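Local coordinates for periplasmic binding protein (Roseiflexus sp. RS-1, PDB 5GJ3), which binds heme in the bacterial periplasm, here two molecules at once, and probably delivers it to a heme-uptake transporter, at residues G13-T16 / E17-F20; A80-A84 / A85-L89; A123-E126 / A127-A131; R137-T140 / N141-V145; I236-D240 / L241-G245. One frame throughout, in Å; residues are numbered along the deposited sequence.

Contact 1: G13-T16 / E17-F20; sequences GDIT and EIIF. With ZN (zinc ion), chain D.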
loop_
_atom_site.group_PDB
_atom_site.type_symbol
_atom_site.label_atom_id
_atom_site.label_comp_id
_atom_site.label_asym_id
_atom_site.label_seq_id
_atom_site.Cartn_x
_atom_site.Cartn_y
_atom_site.Cartn_z
ATOM N N GLY A 13 -9.037 1.773 -1.960
ATOM C CA GLY A 13 -8.794 1.591 -0.522
ATOM C C GLY A 13 -8.011 2.665 0.201
ATOM O O GLY A 13 -8.352 3.009 1.326
ATOM N N ASP A 14 -6.957 3.217 -0.428
ATOM C CA ASP A 14 -6.178 4.285 0.194
ATOM C C ASP A 14 -6.895 5.672 0.300
ATOM O O ASP A 14 -6.763 6.419 1.310
ATOM C CB ASP A 14 -4.799 4.419 -0.493
ATOM C CG ASP A 14 -4.877 4.680 -2.012
ATOM O OD1 ASP A 14 -5.915 4.381 -2.667
ATOM O OD2 ASP A 14 -3.862 5.178 -2.577
ATOM N N ILE A 15 -7.706 5.992 -0.716
ATOM C CA ILE A 15 -8.598 7.171 -0.665
ATOM C C ILE A 15 -9.646 7.026 0.453
ATOM O O ILE A 15 -9.850 7.947 1.259
ATOM C CB ILE A 15 -9.277 7.347 -2.027
ATOM C CG1 ILE A 15 -8.177 7.530 -3.090
ATOM C CG2 ILE A 15 -10.232 8.539 -1.965
ATOM C CD1 ILE A 15 -7.269 8.740 -2.864
ATOM N N THR A 16 -10.258 5.854 0.539
ATOM C CA THR A 16 -11.217 5.573 1.625
ATOM C C THR A 16 -10.578 5.791 3.010
ATOM O O THR A 16 -11.118 6.498 3.851
ATOM C CB THR A 16 -11.733 4.143 1.505
ATOM O OG1 THR A 16 -12.392 3.969 0.247
ATOM C CG2 THR A 16 -12.670 3.746 2.688
ATOM N N GLU A 17 -9.390 5.232 3.214
ATOM C CA GLU A 17 -8.671 5.364 4.477
ATOM C C GLU A 17 -8.445 6.830 4.792
ATOM O O GLU A 17 -8.563 7.268 5.939
ATOM C CB GLU A 17 -7.330 4.634 4.405
ATOM C CG GLU A 17 -6.402 4.979 5.556
ATOM C CD GLU A 17 -5.228 3.992 5.719
ATOM O OE1 GLU A 17 -5.151 2.935 5.037
ATOM O OE2 GLU A 17 -4.390 4.268 6.576
ATOM N N ILE A 18 -8.138 7.610 3.759
ATOM C CA ILE A 18 -7.835 9.003 3.955
ATOM C C ILE A 18 -9.174 9.749 4.334
ATOM O O ILE A 18 -9.143 10.649 5.148
ATOM C CB ILE A 18 -7.245 9.643 2.664
ATOM C CG1 ILE A 18 -5.769 9.231 2.472
ATOM C CG2 ILE A 18 -7.377 11.169 2.746
ATOM C CD1 ILE A 18 -5.257 9.565 1.074
ATOM N N ILE A 19 -10.311 9.389 3.736
ATOM C CA ILE A 19 -11.583 10.083 4.060
ATOM C C ILE A 19 -11.869 9.859 5.560
ATOM O O ILE A 19 -12.256 10.813 6.273
ATOM C CB ILE A 19 -12.761 9.561 3.199
ATOM C CG1 ILE A 19 -12.562 9.953 1.708
ATOM C CG2 ILE A 19 -14.125 10.083 3.689
ATOM C CD1 ILE A 19 -13.362 9.052 0.758
ATOM N N PHE A 20 -11.715 8.598 6.001
ATOM C CA PHE A 20 -11.944 8.255 7.423
ATOM C C PHE A 20 -10.930 8.975 8.329
ATOM O O PHE A 20 -11.312 9.514 9.347
ATOM C CB PHE A 20 -11.933 6.718 7.647
ATOM C CG PHE A 20 -13.263 6.045 7.321
ATOM C CD1 PHE A 20 -14.246 5.905 8.301
ATOM C CD2 PHE A 20 -13.508 5.536 6.058
ATOM C CE1 PHE A 20 -15.455 5.315 8.008
ATOM C CE2 PHE A 20 -14.713 4.928 5.755
ATOM C CZ PHE A 20 -15.702 4.828 6.733
HETATM ZN ZN ZN D . -3.985 4.733 -4.654
HETATM O O HOH W 1 -4.873 3.145 -5.358
#
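Phe20 lies back along helix 13-21 beside Thr16, the two side chains pointing the same way. Its CB is 3.9 Å from Thr16 O. A chi1 of -82° lays the ring back beside Thr16, and it turns its edge to that oxygen, which lies in the ring plane 3.4 Å from CD2; farther out, CE2 meets the methyl CG2 of Thr16 at 3.9 Å. Cut back to alanine, position 20 would probably lose the edge that meets the Thr16 methyl and open a gap against Arg41 and Thr42 of helix 39-42. On another side of the helix, Ile15 CG2 approaches Ile19 CD1 at 4.2 Å, branched chains suited to filling the space against Val108. At the first turn, Asp14 OD2 binds the zinc ion at 2.1 Å, together with Asp70, Asp94 and a water, and also accepts from Lys104. Three carboxylates would overbalance one divalent cation, so the lysine probably offsets part of the remaining negative charge.

Contact 2: A80-A84 / A85-L89; sequences AQIRA and AGVPL
Ile82 and Val87 meet aslant over the end of helix 76-84, the branch methyl CG2 of the isoleucine reaching Val87 CB at 3.9 Å. The same methyl lies 4.1 Å from Leu89 CB, where the chain has doubled back into strand 89-92; it can serve both because CG2 stands anti to the backbone nitrogen (chi1 -55°, measured to CG1), turned to the carbonyl side from which the chain departs. The turn between them is a Schellman motif. Gly86 N donates to Arg83 O at 2.8 Å from above the carbonyl plane, and Val87 N reaches Ile82 O in a weak bond of 3.3 Å. Gly86 has a positive phi of 77°, and at its backbone angles any side chain would collide with the carbonyl oxygen of the residue before, so glycine suits the place. The apolar pair bracketing this turn, Ile82 and Val87, is the hydrophobic contact that commonly accompanies the motif, and both residues also rest on Leu60 of helix 56-60. Toward the surface, Arg83 crosses Leu89 at a slant: its CG and NE both lie 4.0 Å from Leu89 CD2, with the guanidinium oblique to that methyl.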
loop_
_atom_site.group_PDB
_atom_site.type_symbol
_atom_site.label_atom_id
_atom_site.label_comp_id
_atom_site.label_asym_id
_atom_site.label_seq_id
_atom_site.Cartn_x
_atom_site.Cartn_y
_atom_site.Cartn_z
ATOM N N ALA A 80 -16.284 6.637 -17.391
ATOM C CA ALA A 80 -17.083 7.293 -18.440
ATOM C C ALA A 80 -18.587 7.213 -18.166
ATOM O O ALA A 80 -19.302 8.182 -18.384
ATOM C CB ALA A 80 -16.743 6.766 -19.838
ATOM N N GLN A 81 -19.079 6.087 -17.649
ATOM C CA GLN A 81 -20.495 6.024 -17.301
ATOM C C GLN A 81 -20.837 6.938 -16.138
ATOM O O GLN A 81 -21.942 7.473 -16.091
ATOM C CB GLN A 81 -20.867 4.612 -16.869
ATOM C CG GLN A 81 -20.706 3.627 -17.995
ATOM C CD GLN A 81 -21.880 2.708 -18.039
ATOM O OE1 GLN A 81 -22.922 3.068 -18.574
ATOM N NE2 GLN A 81 -21.732 1.526 -17.474
ATOM N N ILE A 82 -19.913 7.067 -15.177
ATOM C CA ILE A 82 -20.110 8.020 -14.058
ATOM C C ILE A 82 -20.303 9.441 -14.632
ATOM O O ILE A 82 -21.187 10.181 -14.176
ATOM C CB ILE A 82 -18.936 8.030 -13.003
ATOM C CG1 ILE A 82 -18.612 6.655 -12.412
ATOM C CG2 ILE A 82 -19.182 9.022 -11.839
ATOM C CD1 ILE A 82 -19.824 5.803 -12.187
ATOM N N ARG A 83 -19.458 9.836 -15.583
ATOM C CA ARG A 83 -19.558 11.171 -16.166
ATOM C C ARG A 83 -20.881 11.343 -16.904
ATOM O O ARG A 83 -21.580 12.353 -16.737
ATOM C CB ARG A 83 -18.385 11.440 -17.113
ATOM C CG ARG A 83 -17.057 11.491 -16.383
ATOM C CD ARG A 83 -15.953 11.973 -17.311
ATOM N NE ARG A 83 -14.696 11.378 -16.876
ATOM C CZ ARG A 83 -14.117 10.312 -17.431
ATOM N NH1 ARG A 83 -14.616 9.720 -18.529
ATOM N NH2 ARG A 83 -13.014 9.868 -16.885
ATOM N N ALA A 84 -21.227 10.340 -17.719
ATOM C CA ALA A 84 -22.457 10.362 -18.519
ATOM C C ALA A 84 -23.715 10.410 -17.648
ATOM O O ALA A 84 -24.709 10.969 -18.075
ATOM C CB ALA A 84 -22.496 9.151 -19.484
ATOM N N ALA A 85 -23.672 9.869 -16.429
ATOM C CA ALA A 85 -24.776 9.998 -15.472
ATOM C C ALA A 85 -24.821 11.366 -14.767
ATOM O O ALA A 85 -25.751 11.627 -13.992
ATOM C CB ALA A 85 -24.726 8.906 -14.420
ATOM N N GLY A 86 -23.827 12.236 -15.012
ATOM C CA GLY A 86 -23.862 13.544 -14.385
ATOM C C GLY A 86 -23.454 13.562 -12.912
ATOM O O GLY A 86 -23.767 14.532 -12.229
ATOM N N VAL A 87 -22.778 12.508 -12.404
ATOM C CA VAL A 87 -22.307 12.484 -10.965
ATOM C C VAL A 87 -20.914 13.103 -10.809
ATOM O O VAL A 87 -19.958 12.715 -11.558
ATOM C CB VAL A 87 -22.282 11.023 -10.435
ATOM C CG1 VAL A 87 -21.749 10.970 -8.992
ATOM C CG2 VAL A 87 -23.681 10.427 -10.523
ATOM N N PRO A 88 -20.747 14.086 -9.893
ATOM C CA PRO A 88 -19.403 14.652 -9.758
ATOM C C PRO A 88 -18.329 13.600 -9.495
ATOM O O PRO A 88 -18.473 12.754 -8.619
ATOM C CB PRO A 88 -19.514 15.560 -8.525
ATOM C CG PRO A 88 -20.954 16.017 -8.550
ATOM C CD PRO A 88 -21.726 14.809 -9.047
ATOM N N LEU A 89 -17.215 13.729 -10.207
ATOM C CA LEU A 89 -16.150 12.734 -10.120
ATOM C C LEU A 89 -14.812 13.479 -10.092
ATOM O O LEU A 89 -14.634 14.500 -10.836
ATOM C CB LEU A 89 -16.239 11.850 -11.391
ATOM C CG LEU A 89 -15.020 10.947 -11.675
ATOM C CD1 LEU A 89 -14.933 9.863 -10.647
ATOM C CD2 LEU A 89 -15.188 10.349 -13.072
#

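Contact 3: A123-E126 / A127-A131; sequences AQVE and AEIAA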
loop_
_atom_site.group_PDB
_atom_site.type_symbol
_atom_site.label_atom_id
_atom_site.label_comp_id
_atom_site.label_asym_id
_atom_site.label_seq_id
_atom_site.Cartn_x
_atom_site.Cartn_y
_atom_site.Cartn_z
ATOM N N ALA A 123 0.655 17.420 7.438
ATOM C CA ALA A 123 1.787 17.860 8.302
ATOM C C ALA A 123 2.170 16.735 9.283
ATOM O O ALA A 123 3.341 16.498 9.502
ATOM C CB ALA A 123 1.404 19.126 9.063
ATOM N N GLN A 124 1.174 16.059 9.853
ATOM C CA GLN A 124 1.414 14.931 10.735
ATOM C C GLN A 124 2.010 13.717 10.015
ATOM O O GLN A 124 2.920 13.069 10.536
ATOM C CB GLN A 124 0.117 14.543 11.443
ATOM C CG GLN A 124 0.237 13.415 12.464
ATOM C CD GLN A 124 1.225 13.679 13.619
ATOM O OE1 GLN A 124 1.474 14.841 14.027
ATOM N NE2 GLN A 124 1.788 12.587 14.175
ATOM N N VAL A 125 1.465 13.376 8.842
ATOM C CA VAL A 125 1.981 12.263 8.069
ATOM C C VAL A 125 3.437 12.540 7.696
ATOM O O VAL A 125 4.285 11.671 7.900
ATOM C CB VAL A 125 1.084 11.927 6.858
ATOM C CG1 VAL A 125 1.716 10.843 6.007
ATOM C CG2 VAL A 125 -0.294 11.473 7.355
ATOM N N GLU A 126 3.730 13.755 7.219
ATOM C CA GLU A 126 5.100 14.149 6.862
ATOM C C GLU A 126 6.058 14.110 8.060
ATOM O O GLU A 126 7.214 13.704 7.891
ATOM C CB GLU A 126 5.155 15.549 6.242
ATOM C CG GLU A 126 4.355 15.683 4.944
ATOM C CD GLU A 126 5.170 15.500 3.667
ATOM O OE1 GLU A 126 6.397 15.317 3.749
ATOM O OE2 GLU A 126 4.581 15.546 2.557
ATOM N N ALA A 127 5.584 14.534 9.242
ATOM C CA ALA A 127 6.343 14.400 10.481
ATOM C C ALA A 127 6.613 12.931 10.823
ATOM O O ALA A 127 7.732 12.600 11.195
ATOM C CB ALA A 127 5.633 15.089 11.655
ATOM N N GLU A 128 5.617 12.048 10.694
ATOM C CA GLU A 128 5.870 10.636 10.963
ATOM C C GLU A 128 6.888 9.981 9.964
ATOM O O GLU A 128 7.724 9.144 10.357
ATOM C CB GLU A 128 4.561 9.832 11.116
ATOM C CG GLU A 128 3.725 10.310 12.329
ATOM C CD GLU A 128 2.356 9.632 12.493
ATOM O OE1 GLU A 128 2.056 8.656 11.777
ATOM O OE2 GLU A 128 1.544 10.077 13.358
ATOM N N ILE A 129 6.812 10.370 8.695
ATOM C CA ILE A 129 7.744 9.899 7.651
ATOM C C ILE A 129 9.154 10.420 7.980
ATOM O O ILE A 129 10.117 9.642 7.943
ATOM C CB ILE A 129 7.291 10.363 6.250
ATOM C CG1 ILE A 129 6.020 9.607 5.859
ATOM C CG2 ILE A 129 8.420 10.197 5.212
ATOM C CD1 ILE A 129 5.318 10.159 4.620
ATOM N N ALA A 130 9.257 11.709 8.350
ATOM C CA ALA A 130 10.536 12.308 8.792
ATOM C C ALA A 130 11.202 11.561 9.926
ATOM O O ALA A 130 12.419 11.312 9.878
ATOM C CB ALA A 130 10.383 13.800 9.159
ATOM N N ALA A 131 10.416 11.263 10.967
ATOM C CA ALA A 131 10.904 10.510 12.099
ATOM C C ALA A 131 11.386 9.113 11.717
ATOM O O ALA A 131 12.407 8.698 12.216
ATOM C CB ALA A 131 9.886 10.463 13.236
#
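Helix 115-136 is the long connecting helix between the two lobes, as in the heme- and siderophore-binding proteins of this class, and Gln124 and Glu128 are bridged one turn apart on the flank that borders helix 250-267. The glutamine leaves with CG anti to its nitrogen (chi1 -177°) and then bends at chi2, which swings the amide along the helix toward the glutamate. NE2 donates to Glu128 OE2 at 2.7 Å, almost straight at 167°. The acceptor lies in the amide plane, yet it is met on its anti side and the two flat groups stand 79° apart, so the bond joins them at a steep twist. The other oxygen, OE1, accepts from Gln252 of helix 250-267. Replacing Glu128 by alanine removes the carboxylate, and both glutamine amides would probably be left without this acceptor, cutting a polar tie between the two helices. On a more buried face, Val125 CG1 touches Ile129 CD1 at 3.9 Å, the valine also meeting Ile105 and the isoleucine Leu254. Beneath runs regular helical bonding, such as Ile129 N to Val125 O at 3.0 Å; the small Ala127 and Ala130 suit an exposed flank. The chemistry is thus divided: apolar branches where other helices pack, and a carboxylate gripped by two amides at the partly exposed edge between the two helices.

Contact 4: R137-T140 / N141-V145; sequences RRIT and NPPHV. With ZN (zinc ion), chain E.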
loop_
_atom_site.group_PDB
_atom_site.type_symbol
_atom_site.label_atom_id
_atom_site.label_comp_id
_atom_site.label_asym_id
_atom_site.label_seq_id
_atom_site.Cartn_x
_atom_site.Cartn_y
_atom_site.Cartn_z
ATOM N N ARG A 137 18.546 6.518 9.169
ATOM C CA ARG A 137 19.922 7.042 9.095
ATOM C C ARG A 137 20.906 6.388 10.075
ATOM O O ARG A 137 22.090 6.467 9.876
ATOM C CB ARG A 137 19.944 8.564 9.281
ATOM C CG ARG A 137 19.597 9.282 8.021
ATOM C CD ARG A 137 19.594 10.799 8.198
ATOM N NE ARG A 137 18.928 11.352 7.021
ATOM C CZ ARG A 137 17.658 11.758 6.972
ATOM N NH1 ARG A 137 16.880 11.753 8.048
ATOM N NH2 ARG A 137 17.175 12.209 5.836
ATOM N N ARG A 138 20.441 5.709 11.112
ATOM C CA ARG A 138 21.363 4.960 11.956
ATOM C C ARG A 138 21.948 3.703 11.268
ATOM O O ARG A 138 22.840 3.054 11.818
ATOM C CB ARG A 138 20.637 4.496 13.202
ATOM C CG ARG A 138 19.859 5.599 13.949
ATOM C CD ARG A 138 19.116 4.954 15.095
ATOM N NE ARG A 138 18.154 3.958 14.600
ATOM C CZ ARG A 138 17.574 3.024 15.342
ATOM N NH1 ARG A 138 17.800 2.930 16.637
ATOM N NH2 ARG A 138 16.729 2.171 14.801
ATOM N N ILE A 139 21.394 3.313 10.119
ATOM C CA ILE A 139 21.799 2.051 9.511
ATOM C C ILE A 139 23.041 2.359 8.683
ATOM O O ILE A 139 22.991 3.099 7.714
ATOM C CB ILE A 139 20.685 1.366 8.688
ATOM C CG1 ILE A 139 19.557 0.862 9.612
ATOM C CG2 ILE A 139 21.259 0.161 7.917
ATOM C CD1 ILE A 139 18.243 0.587 8.888
ATOM N N THR A 140 24.178 1.820 9.088
ATOM C CA THR A 140 25.383 2.057 8.298
ATOM C C THR A 140 25.732 0.804 7.491
ATOM O O THR A 140 26.539 0.874 6.551
ATOM C CB THR A 140 26.569 2.454 9.192
ATOM O OG1 THR A 140 26.767 1.407 10.125
ATOM C CG2 THR A 140 26.306 3.772 9.933
ATOM N N ASN A 141 25.134 -0.336 7.851
ATOM C CA ASN A 141 25.337 -1.557 7.088
ATOM C C ASN A 141 23.996 -2.101 6.529
ATOM O O ASN A 141 23.369 -2.965 7.128
ATOM C CB ASN A 141 26.096 -2.590 7.916
ATOM C CG ASN A 141 26.439 -3.821 7.116
ATOM O OD1 ASN A 141 26.907 -3.728 5.975
ATOM N ND2 ASN A 141 26.188 -4.995 7.699
ATOM N N PRO A 142 23.533 -1.549 5.400
ATOM C CA PRO A 142 22.123 -1.828 5.117
ATOM C C PRO A 142 21.826 -3.267 4.648
ATOM O O PRO A 142 22.535 -3.816 3.792
ATOM C CB PRO A 142 21.766 -0.826 4.039
ATOM C CG PRO A 142 23.051 -0.397 3.421
ATOM C CD PRO A 142 24.113 -0.540 4.488
ATOM N N PRO A 143 20.758 -3.848 5.168
ATOM C CA PRO A 143 20.420 -5.205 4.764
ATOM C C PRO A 143 19.830 -5.298 3.357
ATOM O O PRO A 143 19.118 -4.369 2.889
ATOM C CB PRO A 143 19.381 -5.603 5.803
ATOM C CG PRO A 143 18.630 -4.299 6.060
ATOM C CD PRO A 143 19.769 -3.304 6.140
ATOM N N HIS A 144 20.123 -6.410 2.674
ATOM C CA HIS A 144 19.448 -6.746 1.404
ATOM C C HIS A 144 18.017 -7.295 1.643
ATOM O O HIS A 144 17.814 -8.257 2.408
ATOM C CB HIS A 144 20.286 -7.730 0.563
ATOM C CG HIS A 144 21.284 -7.037 -0.321
ATOM N ND1 HIS A 144 22.299 -6.260 0.188
ATOM C CD2 HIS A 144 21.372 -6.935 -1.669
ATOM C CE1 HIS A 144 22.992 -5.723 -0.801
ATOM N NE2 HIS A 144 22.455 -6.123 -1.938
ATOM N N VAL A 145 17.029 -6.657 1.006
ATOM C CA VAL A 145 15.624 -6.970 1.341
ATOM C C VAL A 145 14.919 -7.475 0.052
ATOM O O VAL A 145 15.039 -6.839 -0.991
ATOM C CB VAL A 145 14.887 -5.719 1.901
ATOM C CG1 VAL A 145 13.451 -6.052 2.248
ATOM C CG2 VAL A 145 15.590 -5.185 3.167
HETATM ZN ZN ZN E . 22.789 -5.814 -4.008
#
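The ring of Pro142 meets Ile139 through its backbone corner: the branch methyl CG2 of Ile139 is 3.5 Å from Pro142 CA and 4.0 Å from Pro142 CB. The next ring, Pro143, offers CD to the same methyl at 4.2 Å. Farther round the Pro142 ring, CD comes 3.5 Å from Thr140 O. Chi1 of Ile139 (-69°) places CG2 anti to the nitrogen, facing the outgoing chain; the isoleucine side chain also touches Phe261 and Tyr262 of helix 250-267. No hydrogen bond joins residues 137-140 to 141-145; prolines, having no N-H to satisfy, suit such a link and hold it extended. Beyond them the imidazole of His144 points NE2 at a zinc ion 2.1 Å away, with ring carbons CD2 and CE1 to either side of the bond; Asp180 is another ligand. Backbone bonds tie Pro143 to Ile175 and His144 to Val201. Here the connecting helix 115-136 hands the chain over to the sheet of the second lobe, through a short proline-stiffened linker beside a peripheral metal site.

Contact 5: I236-D240 / L241-G245; sequences IALDD and LYLLG. With HEM (protoporphyrin IX containing Fe), chain B.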
loop_
_atom_site.group_PDB
_atom_site.type_symbol
_atom_site.label_atom_id
_atom_site.label_comp_id
_atom_site.label_asym_id
_atom_site.label_seq_id
_atom_site.Cartn_x
_atom_site.Cartn_y
_atom_site.Cartn_z
ATOM N N ILE A 236 9.310 -10.592 7.482
ATOM C CA ILE A 236 8.469 -9.477 7.983
ATOM C C ILE A 236 7.188 -9.595 7.153
ATOM O O ILE A 236 7.242 -9.580 5.932
ATOM C CB ILE A 236 9.075 -8.067 7.641
ATOM C CG1 ILE A 236 10.498 -7.865 8.151
ATOM C CG2 ILE A 236 8.148 -6.922 8.092
ATOM C CD1 ILE A 236 10.678 -8.133 9.628
ATOM N N ALA A 237 6.034 -9.747 7.805
ATOM C CA ALA A 237 4.779 -9.819 7.067
ATOM C C ALA A 237 3.955 -8.610 7.473
ATOM O O ALA A 237 3.755 -8.359 8.661
ATOM C CB ALA A 237 4.039 -11.120 7.366
ATOM N N LEU A 238 3.497 -7.836 6.507
ATOM C CA LEU A 238 2.693 -6.641 6.827
ATOM C C LEU A 238 1.407 -6.728 6.030
ATOM O O LEU A 238 1.368 -7.354 4.983
ATOM C CB LEU A 238 3.461 -5.326 6.492
ATOM C CG LEU A 238 4.732 -5.051 7.355
ATOM C CD1 LEU A 238 5.468 -3.808 6.877
ATOM C CD2 LEU A 238 4.386 -4.889 8.826
ATOM N N ASP A 239 0.349 -6.091 6.541
ATOM C CA ASP A 239 -0.894 -5.908 5.792
ATOM C C ASP A 239 -0.661 -5.137 4.481
ATOM O O ASP A 239 0.071 -4.159 4.475
ATOM C CB ASP A 239 -1.859 -5.108 6.681
ATOM C CG ASP A 239 -3.123 -4.781 5.971
ATOM O OD1 ASP A 239 -3.929 -5.711 5.825
ATOM O OD2 ASP A 239 -3.306 -3.623 5.549
ATOM N N ASP A 240 -1.277 -5.547 3.374
ATOM C CA ASP A 240 -1.084 -4.840 2.104
ATOM C C ASP A 240 -1.404 -3.334 2.058
ATOM O O ASP A 240 -0.596 -2.549 1.561
ATOM C CB ASP A 240 -1.795 -5.519 0.920
ATOM C CG ASP A 240 -3.225 -5.975 1.253
ATOM O OD1 ASP A 240 -3.886 -5.361 2.120
ATOM O OD2 ASP A 240 -3.691 -6.968 0.647
ATOM N N LEU A 241 -2.579 -2.926 2.549
ATOM C CA LEU A 241 -2.910 -1.497 2.491
ATOM C C LEU A 241 -1.911 -0.676 3.380
ATOM O O LEU A 241 -1.501 0.426 3.036
ATOM C CB LEU A 241 -4.384 -1.263 2.916
ATOM C CG LEU A 241 -5.002 0.136 2.743
ATOM C CD1 LEU A 241 -4.825 0.723 1.335
ATOM C CD2 LEU A 241 -6.483 0.112 3.124
ATOM N N TYR A 242 -1.536 -1.241 4.512
ATOM C CA TYR A 242 -0.626 -0.602 5.434
ATOM C C TYR A 242 0.746 -0.430 4.820
ATOM O O TYR A 242 1.324 0.652 4.858
ATOM C CB TYR A 242 -0.496 -1.477 6.662
ATOM C CG TYR A 242 0.392 -0.942 7.785
ATOM C CD1 TYR A 242 0.120 0.290 8.401
ATOM C CD2 TYR A 242 1.462 -1.696 8.265
ATOM C CE1 TYR A 242 0.904 0.756 9.451
ATOM C CE2 TYR A 242 2.257 -1.252 9.342
ATOM C CZ TYR A 242 1.974 -0.022 9.921
ATOM O OH TYR A 242 2.733 0.446 10.950
ATOM N N LEU A 243 1.306 -1.500 4.273
ATOM C CA LEU A 243 2.634 -1.389 3.647
ATOM C C LEU A 243 2.658 -0.548 2.352
ATOM O O LEU A 243 3.564 0.258 2.155
ATOM C CB LEU A 243 3.205 -2.771 3.362
ATOM C CG LEU A 243 4.524 -2.834 2.592
ATOM C CD1 LEU A 243 5.673 -2.225 3.398
ATOM C CD2 LEU A 243 4.827 -4.277 2.197
ATOM N N LEU A 244 1.666 -0.735 1.495
ATOM C CA LEU A 244 1.715 -0.286 0.106
ATOM C C LEU A 244 0.743 0.847 -0.287
ATOM O O LEU A 244 0.890 1.428 -1.381
ATOM C CB LEU A 244 1.482 -1.490 -0.818
ATOM C CG LEU A 244 2.509 -2.615 -0.704
ATOM C CD1 LEU A 244 2.023 -3.735 -1.613
ATOM C CD2 LEU A 244 3.890 -2.137 -1.164
ATOM N N GLY A 245 -0.203 1.172 0.600
ATOM C CA GLY A 245 -1.168 2.284 0.376
ATOM C C GLY A 245 -0.661 3.720 0.191
ATOM O O GLY A 245 -1.352 4.540 -0.451
HETATM C CHA HEM B . -6.563 -7.863 -7.366
HETATM C CHB HEM B . -5.941 -5.378 -3.230
HETATM C CHC HEM B . -2.403 -2.949 -5.578
HETATM C CHD HEM B . -3.466 -5.097 -9.799
HETATM C C1A HEM B . -6.653 -7.422 -6.069
HETATM C C2A HEM B . -7.611 -7.918 -5.154
HETATM C C3A HEM B . -7.491 -7.231 -3.983
HETATM C C4A HEM B . -6.412 -6.306 -4.171
HETATM C CMA HEM B . -8.337 -7.417 -2.721
HETATM C CAA HEM B . -8.619 -9.008 -5.495
HETATM C CBA HEM B . -9.712 -8.336 -6.366
HETATM C CGA HEM B . -10.528 -9.307 -7.187
HETATM O O1A HEM B . -10.109 -10.454 -7.363
HETATM O O2A HEM B . -11.610 -8.983 -7.736
HETATM C C1B HEM B . -4.863 -4.507 -3.506
HETATM C C2B HEM B . -4.237 -3.634 -2.551
HETATM C C3B HEM B . -3.224 -2.971 -3.203
HETATM C C4B HEM B . -3.272 -3.442 -4.599
HETATM C CMB HEM B . -4.580 -3.515 -1.084
HETATM C CAB HEM B . -2.260 -1.951 -2.711
HETATM C CBB HEM B . -2.555 -1.188 -1.641
HETATM C C1C HEM B . -2.325 -3.330 -6.895
HETATM C C2C HEM B . -1.310 -2.954 -7.801
HETATM C C3C HEM B . -1.618 -3.576 -9.025
HETATM C C4C HEM B . -2.816 -4.349 -8.822
HETATM C CMC HEM B . -0.152 -2.028 -7.452
HETATM C CAC HEM B . -0.890 -3.491 -10.323
HETATM C CBC HEM B . 0.272 -2.848 -10.459
HETATM C C1D HEM B . -4.392 -6.056 -9.403
HETATM C C2D HEM B . -4.936 -7.006 -10.396
HETATM C C3D HEM B . -5.794 -7.779 -9.731
HETATM C C4D HEM B . -5.769 -7.289 -8.336
HETATM C CMD HEM B . -4.573 -7.100 -11.877
HETATM C CAD HEM B . -6.647 -8.903 -10.301
HETATM C CBD HEM B . -8.101 -8.296 -10.405
HETATM C CGD HEM B . -8.430 -7.541 -11.686
HETATM O O1D HEM B . -7.789 -7.756 -12.740
HETATM O O2D HEM B . -9.380 -6.708 -11.761
HETATM N NA HEM B . -5.985 -6.398 -5.494
HETATM N NB HEM B . -4.292 -4.310 -4.695
HETATM N NC HEM B . -3.226 -4.153 -7.520
HETATM N ND HEM B . -4.952 -6.217 -8.162
HETATM FE FE HEM B . -4.660 -5.281 -6.495
#
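Asp240 and Leu244, one helical turn apart, both face heme: Asp240 CG lies 3.7 Å from the methyl CMB, and Leu244 CB 4.1 Å from the vinyl carbon CBB. Asp240 belongs to the pockets of both hemes. The turn behind them is closed by Leu244 N donating to Asp240 O at 2.9 Å, and Asp240 OD1 takes a weak bond from Leu241 N. One residue earlier, Asp239 is the N-cap. Its CG stands anti to the backbone nitrogen (chi1 176°), bringing OD2 back over the helix start to accept from Tyr242 N at 3.1 Å, on the anti side and somewhat out of the carboxylate plane; a short acidic side chain suits the N-terminal N-H groups, and probably also the partial positive charge of the helix end. Leu238 packs on the same turn from the strand. Its CD1 meets Leu243 CD1 at 3.8 Å, the two chains crossing at about a right angle, and its CD2 sits at the ring edge of Tyr242, 4.2 Å from CE2. Tyr242 OH is in turn bonded to Asp256. The short helix 240-244 follows strand 235-238 after the single residue Asp239; the strand pairs in parallel with strand 201-205, while helix 250-267 packs against Leu238 and Tyr242.

Contact 1 is the buried one, contacts 3 and 5 are partly buried, and contacts 2 and 4 lie at the surface. Contacts 1 and 2 belong to the first lobe; contacts 4 and 5 reach the sheet of the second, and contact 3 lies on the helix running between. Contacts 1 and 5 touch: Leu241 packs on the start of helix 13-21, and Lys104 links Asp14 with Gly245 O, so the two lobes meet there, close to the hemes. Helix 250-267 is shared by contacts 3, 4 and 5. Aspartates bind zinc in contact 1 but cap a helix in contact 5; a glutamine-glutamate bond marks contact 3's partly exposed flank, a glycine the turn of contact 2, and prolines the extended linker of contact 4.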